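Local atomic coordinates of L-Ribose isomerase (Acinetobacter, PDB entry 4Q0S), a protein that probably interconverts the non-natural aldose L-ribose and the ketose L-ribulose at a metal site inside a cupin barrel. Residues His117-Gly120 and Arg121-Glu124; Ala200-Cys203 and Pro204-Ser207; Ile234-Trp237 and Leu238-Asp242; Asn243-Ser247 and Asp248-Thr252. All coordinates share one frame; numbering follows the deposited sequence.

Followed from the N terminus, the four contacts come in series; none nests within or crosses another. Contact 1 closes the loop from strand 113-118 to strand 124-130, linking the two sheets of the cupin barrel around the cobalt ion. Contact 2 turns the chain after strand 199-202, which neighbours strand 113-118 in the same sheet, but it does so on the other side of the chain's centre. Contact 3 shapes the long loop after strand 211-217, and its end, Asp242, meets Gly120, Arg121 and His119 of contact 1. Contact 4 follows directly: strand 244-245 joins the sheet beside strand 113-118 and leads into helix 248-254, whose Asn251 packs near His241.

Contact 1 (His117-Gly120 and Arg121-Glu124); sequences HHHG and RKTE. With CO (cobalt (II) ion), chain B; RB0 (D-ribitol), chain C.
Glu124 OE2 lies 1.9 Å from the cobalt ion, and His119 NE2 meets the same metal at 2.2 Å. With His117, these residues give the two-histidine, one-glutamate pattern of the first cupin motif, and His199 from a later strand completes the protein ligands. The side chains of Glu124 and His119 cross at about a right angle, with the carboxylate and imidazole planes turned 49° from each other. OE2 and His119 NE2 are close because they share the metal and have no bond of their own. Second-shell acceptors fix the rotation of both rings: His119 ND1 is hydrogen-bonded to Asp242 O, and His117 ND1 to Pro115 O. Glu124 OE1 is held by Tyr126 OH and lies 2.7 Å from ribitol O5, itself a metal ligand like ribitol O4. Lys122 runs alongside His119, with CE almost over the middle of the imidazole, 3.5 Å from its centroid, in a CH-pi contact. The lysine leaves the backbone with CG opposite N (chi1 -178°), then bends at chi3 (67°), which turns its tip to the sugar. There NZ makes two weak hydrogen bonds, to ribitol O2 at 3.3 Å and to ribitol O4 at 3.4 Å.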
# COMPACT_ATOMS: atom_id res chain seq x y z
N HIS A 117 8.18 9.04 -29.29
CA HIS A 117 9.55 9.52 -29.26
C HIS A 117 10.47 8.32 -29.10
O HIS A 117 10.01 7.19 -28.89
CB HIS A 117 9.76 10.48 -28.08
CG HIS A 117 9.65 9.82 -26.74
ND1 HIS A 117 8.45 9.38 -26.22
CD2 HIS A 117 10.60 9.48 -25.83
CE1 HIS A 117 8.66 8.80 -25.05
NE2 HIS A 117 9.96 8.85 -24.79
N HIS A 118 11.77 8.56 -29.24
CA HIS A 118 12.74 7.50 -29.05
C HIS A 118 14.00 8.11 -28.48
O HIS A 118 14.20 9.32 -28.57
CB HIS A 118 13.03 6.75 -30.37
CG HIS A 118 13.97 7.47 -31.29
ND1 HIS A 118 13.57 8.47 -32.14
CD2 HIS A 118 15.30 7.31 -31.50
CE1 HIS A 118 14.60 8.90 -32.84
NE2 HIS A 118 15.67 8.22 -32.47
N HIS A 119 14.83 7.28 -27.87
CA HIS A 119 16.07 7.73 -27.27
C HIS A 119 17.26 7.07 -27.96
O HIS A 119 17.22 5.88 -28.26
CB HIS A 119 16.10 7.38 -25.78
CG HIS A 119 14.88 7.84 -25.04
ND1 HIS A 119 14.64 9.17 -24.77
CD2 HIS A 119 13.83 7.15 -24.54
CE1 HIS A 119 13.48 9.28 -24.14
NE2 HIS A 119 12.97 8.07 -23.99
N GLY A 120 18.32 7.84 -28.20
CA GLY A 120 19.49 7.27 -28.83
C GLY A 120 20.29 6.47 -27.82
O GLY A 120 20.89 5.45 -28.16
N ARG A 121 20.27 6.91 -26.56
CA ARG A 121 21.04 6.24 -25.51
C ARG A 121 20.24 5.56 -24.39
O ARG A 121 20.66 4.53 -23.86
CB ARG A 121 22.01 7.25 -24.89
CG ARG A 121 22.68 8.15 -25.92
CD ARG A 121 23.54 9.21 -25.25
NE ARG A 121 24.08 10.18 -26.21
CZ ARG A 121 23.33 10.99 -26.95
NH1 ARG A 121 22.01 10.96 -26.86
NH2 ARG A 121 23.91 11.84 -27.78
N LYS A 122 19.10 6.13 -24.02
CA LYS A 122 18.32 5.56 -22.92
C LYS A 122 17.41 4.37 -23.18
O LYS A 122 16.52 4.41 -24.04
CB LYS A 122 17.48 6.66 -22.24
CG LYS A 122 16.68 6.14 -21.04
CD LYS A 122 15.96 7.26 -20.31
CE LYS A 122 14.85 7.86 -21.17
NZ LYS A 122 14.22 9.03 -20.49
N THR A 123 17.64 3.32 -22.41
CA THR A 123 16.84 2.10 -22.45
C THR A 123 15.95 2.17 -21.19
O THR A 123 16.45 2.44 -20.09
CB THR A 123 17.72 0.84 -22.38
OG1 THR A 123 18.36 0.64 -23.65
CG2 THR A 123 16.87 -0.39 -22.04
N GLU A 124 14.66 1.93 -21.36
CA GLU A 124 13.70 1.99 -20.26
C GLU A 124 13.08 0.63 -19.91
O GLU A 124 13.17 -0.32 -20.68
CB GLU A 124 12.55 2.95 -20.62
CG GLU A 124 12.97 4.34 -21.08
CD GLU A 124 11.83 5.14 -21.71
OE1 GLU A 124 10.68 4.65 -21.74
OE2 GLU A 124 12.08 6.27 -22.17
CO CO B . 11.02 7.37 -23.38
C1 RB0 C . 9.27 11.28 -21.33
O1 RB0 C . 9.27 12.68 -21.52
C2 RB0 C . 10.37 10.91 -20.33
O2 RB0 C . 11.65 11.06 -20.94
C3 RB0 C . 10.16 9.47 -19.81
O3 RB0 C . 11.05 9.23 -18.73
C4 RB0 C . 10.36 8.41 -20.90
O4 RB0 C . 11.14 8.93 -21.96
C5 RB0 C . 9.01 7.93 -21.42
O5 RB0 C . 9.19 6.82 -22.30

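Contact 2 (Ala200-Cys203 and Pro204-Ser207); sequences AFRC and PPDS
Pro205 lies over one face of the Arg202 guanidinium, its CD nearly above the centre of the planar group and 3.4 Å from Arg202 CZ. Its CG is shifted toward one branch and comes within 3.4 Å of Arg202 NH1. The two side chains cross at about a right angle, and the proline ring lays two methylenes, CD and CG, on the flat cation. The arginine reaches this position by setting CG between its backbone N and carbonyl carbon (chi1 76°) and then running extended from CG to NE. At its polar end a salt bridge from NE to Glu134 of the adjacent strand 132-137 helps to orient the plane that Pro205 covers. A second close patch forms around Cys203, where SG rests 3.6 Å from Ser207 CB and 3.9 Å from Pro204 CD, and the side chain also touches Val108 of strand 101-108.

The outer side is much looser. Asp206 is exposed, and its OD1 remains 6.3 Å from Arg202 NH2, so any attraction between the opposite charges is probably weak. Ser207 is partly exposed, and its OG is hydrogen-bonded to Val209 O. The backbone closes with Ser207 N donating to Pro204 O at 3.2 Å: a type I beta turn, set just beyond strand 199-202 where a cupin barrel strand gives way to a connecting loop.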
# COMPACT_ATOMS: atom_id res chain seq x y z
N ALA A 200 5.42 5.21 -27.14
CA ALA A 200 4.45 6.14 -26.59
C ALA A 200 3.53 5.29 -25.73
O ALA A 200 3.50 4.06 -25.86
CB ALA A 200 3.66 6.81 -27.71
N PHE A 201 2.79 5.92 -24.83
CA PHE A 201 1.87 5.18 -24.00
C PHE A 201 0.80 6.09 -23.43
O PHE A 201 0.99 7.30 -23.33
CB PHE A 201 2.63 4.46 -22.88
CG PHE A 201 3.45 5.36 -21.99
CD1 PHE A 201 2.87 6.05 -20.94
CD2 PHE A 201 4.83 5.47 -22.19
CE1 PHE A 201 3.65 6.86 -20.09
CE2 PHE A 201 5.62 6.27 -21.35
CZ PHE A 201 5.02 6.96 -20.30
N ARG A 202 -0.34 5.50 -23.09
CA ARG A 202 -1.44 6.27 -22.54
C ARG A 202 -2.16 5.46 -21.46
O ARG A 202 -1.95 4.26 -21.32
CB ARG A 202 -2.48 6.60 -23.62
CG ARG A 202 -3.35 5.39 -23.99
CD ARG A 202 -4.60 5.77 -24.79
NE ARG A 202 -5.49 4.63 -24.95
CZ ARG A 202 -6.69 4.68 -25.53
NH1 ARG A 202 -7.15 5.83 -26.01
NH2 ARG A 202 -7.44 3.59 -25.61
N CYS A 203 -3.01 6.17 -20.73
CA CYS A 203 -3.85 5.58 -19.72
C CYS A 203 -5.18 5.44 -20.44
O CYS A 203 -5.62 6.38 -21.11
CB CYS A 203 -4.01 6.55 -18.54
SG CYS A 203 -5.24 6.05 -17.33
N PRO A 204 -5.82 4.27 -20.37
CA PRO A 204 -7.11 4.11 -21.06
C PRO A 204 -8.05 5.23 -20.61
O PRO A 204 -8.06 5.61 -19.44
CB PRO A 204 -7.59 2.74 -20.59
CG PRO A 204 -6.31 2.00 -20.40
CD PRO A 204 -5.42 3.01 -19.72
N PRO A 205 -8.85 5.79 -21.54
CA PRO A 205 -9.79 6.88 -21.24
C PRO A 205 -10.90 6.54 -20.24
O PRO A 205 -11.46 7.42 -19.60
CB PRO A 205 -10.38 7.22 -22.62
CG PRO A 205 -9.31 6.77 -23.57
CD PRO A 205 -8.86 5.47 -22.97
N ASP A 206 -11.21 5.26 -20.12
CA ASP A 206 -12.27 4.82 -19.22
C ASP A 206 -11.76 4.43 -17.84
O ASP A 206 -12.51 3.92 -17.01
CB ASP A 206 -13.01 3.64 -19.86
CG ASP A 206 -12.10 2.45 -20.09
OD1 ASP A 206 -10.92 2.65 -20.43
OD2 ASP A 206 -12.59 1.30 -19.94
N SER A 207 -10.48 4.67 -17.59
CA SER A 207 -9.87 4.33 -16.32
C SER A 207 -10.42 5.17 -15.17
O SER A 207 -10.60 6.38 -15.30
CB SER A 207 -8.36 4.50 -16.38
OG SER A 207 -7.76 4.18 -15.14

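Contact 3 (Ile234-Trp237 and Leu238-Asp242); sequences IPSW and LGMHD
Met240 folds back over the Trp237 backbone. Its CB sits 3.1 Å from Trp237 O, the same carbonyl that accepts a hydrogen bond from Met240 N at 3.0 Å. This bond closes a type II beta turn from Trp237 to Met240, with Gly239 supplying the positive phi that glycine readily adopts. CG points opposite the backbone N (chi1 -176°) and carries the chain past the turn to SD, which comes within 4.2 Å of Trp237 CA. The sulfur is also 5.0 Å from the centroid of the indole five-membered ring, 26° off its normal: an oblique Met-aromatic contact. A bend at chi3 (-72°) then brings the terminal methyl to Ser236. CE touches Ser236 O at 3.5 Å and the indole more loosely, 4.1 Å from Trp237 CD1.

A second backbone closure, starting two residues earlier in the chain, runs from Leu238 N to Pro235 O at 2.9 Å; the two overlap at Trp237 and Leu238. Met240 also touches Glu97 and Arg121, while the indole meets Tyr219 and packs edge-to-face with His221. Ile234 reaches Leu150 of a second subunit. The whole unit belongs to the long loop between strand 211-217 and strand 244-245.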
# COMPACT_ATOMS: atom_id res chain seq x y z
N ILE A 234 30.80 14.02 -17.28
CA ILE A 234 31.70 13.86 -18.41
C ILE A 234 31.45 15.04 -19.34
O ILE A 234 30.31 15.42 -19.58
CB ILE A 234 31.44 12.52 -19.15
CG1 ILE A 234 31.89 11.35 -18.27
CG2 ILE A 234 32.20 12.49 -20.48
CD1 ILE A 234 31.69 9.99 -18.89
N PRO A 235 32.53 15.64 -19.87
CA PRO A 235 32.45 16.79 -20.78
C PRO A 235 31.32 16.75 -21.80
O PRO A 235 30.43 17.60 -21.79
CB PRO A 235 33.83 16.80 -21.43
CG PRO A 235 34.71 16.40 -20.28
CD PRO A 235 33.94 15.24 -19.67
N SER A 236 31.35 15.75 -22.68
CA SER A 236 30.34 15.60 -23.72
C SER A 236 28.90 15.66 -23.21
O SER A 236 28.03 16.22 -23.87
CB SER A 236 30.55 14.28 -24.47
OG SER A 236 30.38 13.16 -23.61
N TRP A 237 28.64 15.09 -22.04
CA TRP A 237 27.30 15.09 -21.46
C TRP A 237 26.68 16.48 -21.39
O TRP A 237 25.45 16.62 -21.39
CB TRP A 237 27.34 14.49 -20.05
CG TRP A 237 27.60 13.02 -20.02
CD1 TRP A 237 28.45 12.31 -20.83
CD2 TRP A 237 27.06 12.08 -19.09
NE1 TRP A 237 28.47 10.99 -20.45
CE2 TRP A 237 27.63 10.82 -19.38
CE3 TRP A 237 26.15 12.18 -18.02
CZ2 TRP A 237 27.32 9.67 -18.65
CZ3 TRP A 237 25.84 11.03 -17.30
CH2 TRP A 237 26.43 9.79 -17.61
N LEU A 238 27.52 17.51 -21.32
CA LEU A 238 27.04 18.89 -21.23
C LEU A 238 26.17 19.30 -22.42
O LEU A 238 26.61 19.26 -23.57
CB LEU A 238 28.24 19.84 -21.12
CG LEU A 238 27.92 21.34 -21.01
CD1 LEU A 238 27.05 21.60 -19.79
CD2 LEU A 238 29.23 22.11 -20.91
N GLY A 239 24.94 19.70 -22.12
CA GLY A 239 24.01 20.11 -23.16
C GLY A 239 23.45 18.97 -23.99
O GLY A 239 22.51 19.15 -24.77
N MET A 240 24.03 17.78 -23.82
CA MET A 240 23.60 16.59 -24.55
C MET A 240 22.10 16.34 -24.41
O MET A 240 21.55 16.35 -23.31
CB MET A 240 24.37 15.38 -24.04
CG MET A 240 24.09 14.09 -24.77
SD MET A 240 24.96 12.72 -23.99
CE MET A 240 26.66 13.08 -24.47
N HIS A 241 21.43 16.12 -25.54
CA HIS A 241 20.00 15.85 -25.54
C HIS A 241 19.78 14.41 -25.99
O HIS A 241 20.49 13.92 -26.89
CB HIS A 241 19.25 16.80 -26.46
CG HIS A 241 17.75 16.73 -26.32
ND1 HIS A 241 17.11 16.90 -25.11
CD2 HIS A 241 16.78 16.52 -27.24
CE1 HIS A 241 15.81 16.80 -25.29
NE2 HIS A 241 15.58 16.57 -26.57
N ASP A 242 18.82 13.73 -25.38
CA ASP A 242 18.54 12.34 -25.72
C ASP A 242 17.06 12.06 -25.92
O ASP A 242 16.60 10.94 -25.74
CB ASP A 242 19.11 11.44 -24.61
CG ASP A 242 19.15 9.98 -25.01
OD1 ASP A 242 19.66 9.67 -26.11
OD2 ASP A 242 18.67 9.14 -24.23

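Contact 4 (Asn243-Ser247 and Asp248-Thr252); sequences NDFVS and DAANT. With NCO (cobalt hexammine(III)), chain E.
Phe245 N donates to Asn251 OD1 at 2.7 Å, approaching in the plane of the side-chain carbonyl. The other half of the amide, Asn251 ND2, makes a longer, weak bond to Asn243 O at 3.4 Å. Both ends of the amide thus meet backbone groups, one bond strong and one weak, which probably sets its rotation; they may also explain its chi1 of -109°, well away from a staggered position.

A cobalt hexammine(III) ion is also held, by its ammine donors. Asp244 OD1 accepts from ammine N3 at 2.9 Å and also from ammine N4. Phe245 O takes three, the shortest from ammine N6 at 3.0 Å, and Asp248 OD2 accepts from ammine N2 at 2.9 Å. Carboxylates from the strand and from the first turn of the helix probably both help to balance the charge of this complex cation.

The chain here passes from strand 244-245, at the edge of a cupin sheet beside strand 113-118, into helix 248-254. Ser247 occupies the N-cap position, and Ala250 N donates back to Ser247 O at 3.0 Å.

Packing fills in around the Phe245 ring. Asn251 OD1 lies at the ring edge, 3.0 Å from Phe245 CD2, and the amide stands almost upright to the ring, the planes 82° apart. Phe245 CB meets Ala250 CB at 3.7 Å. Further out, the ring stacks with His117, meets Phe53 obliquely and touches the bound ribitol.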
# COMPACT_ATOMS: atom_id res chain seq x y z
N ASN A 243 16.30 13.10 -26.27
CA ASN A 243 14.88 12.95 -26.53
C ASN A 243 14.62 13.33 -27.97
O ASN A 243 15.00 14.41 -28.41
CB ASN A 243 14.04 13.84 -25.62
CG ASN A 243 14.04 13.38 -24.17
OD1 ASN A 243 14.25 12.21 -23.88
ND2 ASN A 243 13.78 14.31 -23.26
N ASP A 244 13.96 12.45 -28.71
CA ASP A 244 13.65 12.71 -30.10
C ASP A 244 12.17 12.42 -30.31
O ASP A 244 11.78 11.28 -30.58
CB ASP A 244 14.48 11.80 -31.01
CG ASP A 244 14.51 12.28 -32.46
OD1 ASP A 244 13.49 12.82 -32.93
OD2 ASP A 244 15.55 12.09 -33.12
N PHE A 245 11.34 13.45 -30.17
CA PHE A 245 9.90 13.30 -30.35
C PHE A 245 9.56 13.33 -31.83
O PHE A 245 10.15 14.10 -32.60
CB PHE A 245 9.17 14.42 -29.61
CG PHE A 245 9.27 14.31 -28.11
CD1 PHE A 245 8.33 13.59 -27.39
CD2 PHE A 245 10.35 14.87 -27.44
CE1 PHE A 245 8.46 13.42 -26.01
CE2 PHE A 245 10.50 14.71 -26.06
CZ PHE A 245 9.55 13.98 -25.34
N VAL A 246 8.62 12.48 -32.24
CA VAL A 246 8.20 12.42 -33.63
C VAL A 246 7.58 13.75 -34.06
O VAL A 246 7.82 14.23 -35.16
CB VAL A 246 7.17 11.29 -33.85
CG1 VAL A 246 6.74 11.25 -35.31
CG2 VAL A 246 7.78 9.95 -33.46
N SER A 247 6.78 14.33 -33.17
CA SER A 247 6.14 15.62 -33.45
C SER A 247 7.04 16.74 -32.93
O SER A 247 7.42 16.74 -31.76
CB SER A 247 4.78 15.68 -32.76
OG SER A 247 4.08 16.85 -33.15
N ASP A 248 7.37 17.69 -33.79
CA ASP A 248 8.24 18.79 -33.39
C ASP A 248 7.65 19.65 -32.27
O ASP A 248 8.39 20.21 -31.46
CB ASP A 248 8.58 19.69 -34.58
CG ASP A 248 9.37 18.96 -35.65
OD1 ASP A 248 8.76 18.23 -36.46
OD2 ASP A 248 10.62 19.10 -35.66
N ALA A 249 6.33 19.74 -32.24
CA ALA A 249 5.65 20.52 -31.22
C ALA A 249 5.93 19.97 -29.83
O ALA A 249 5.95 20.70 -28.84
CB ALA A 249 4.14 20.53 -31.48
N ALA A 250 6.17 18.66 -29.76
CA ALA A 250 6.44 17.98 -28.50
C ALA A 250 7.83 18.24 -27.92
O ALA A 250 7.97 18.39 -26.70
CB ALA A 250 6.21 16.49 -28.66
N ASN A 251 8.84 18.28 -28.77
CA ASN A 251 10.22 18.49 -28.31
C ASN A 251 10.42 19.80 -27.56
O ASN A 251 11.15 19.85 -26.57
CB ASN A 251 11.20 18.45 -29.49
CG ASN A 251 12.06 17.20 -29.49
OD1 ASN A 251 11.61 16.12 -29.88
ND2 ASN A 251 13.30 17.34 -29.03
N THR A 252 9.79 20.86 -28.05
CA THR A 252 9.92 22.18 -27.43
C THR A 252 9.30 22.27 -26.04
O THR A 252 10.01 22.40 -25.04
CB THR A 252 9.30 23.26 -28.33
OG1 THR A 252 7.91 22.98 -28.52
CG2 THR A 252 9.99 23.27 -29.68
CO NCO E . 12.28 15.45 -35.42
N1 NCO E . 13.93 14.92 -35.91
N2 NCO E . 12.75 17.17 -35.71
N3 NCO E . 11.81 13.72 -35.14
N4 NCO E . 12.84 15.59 -33.71
N5 NCO E . 11.72 15.31 -37.13
N6 NCO E . 10.63 15.99 -34.93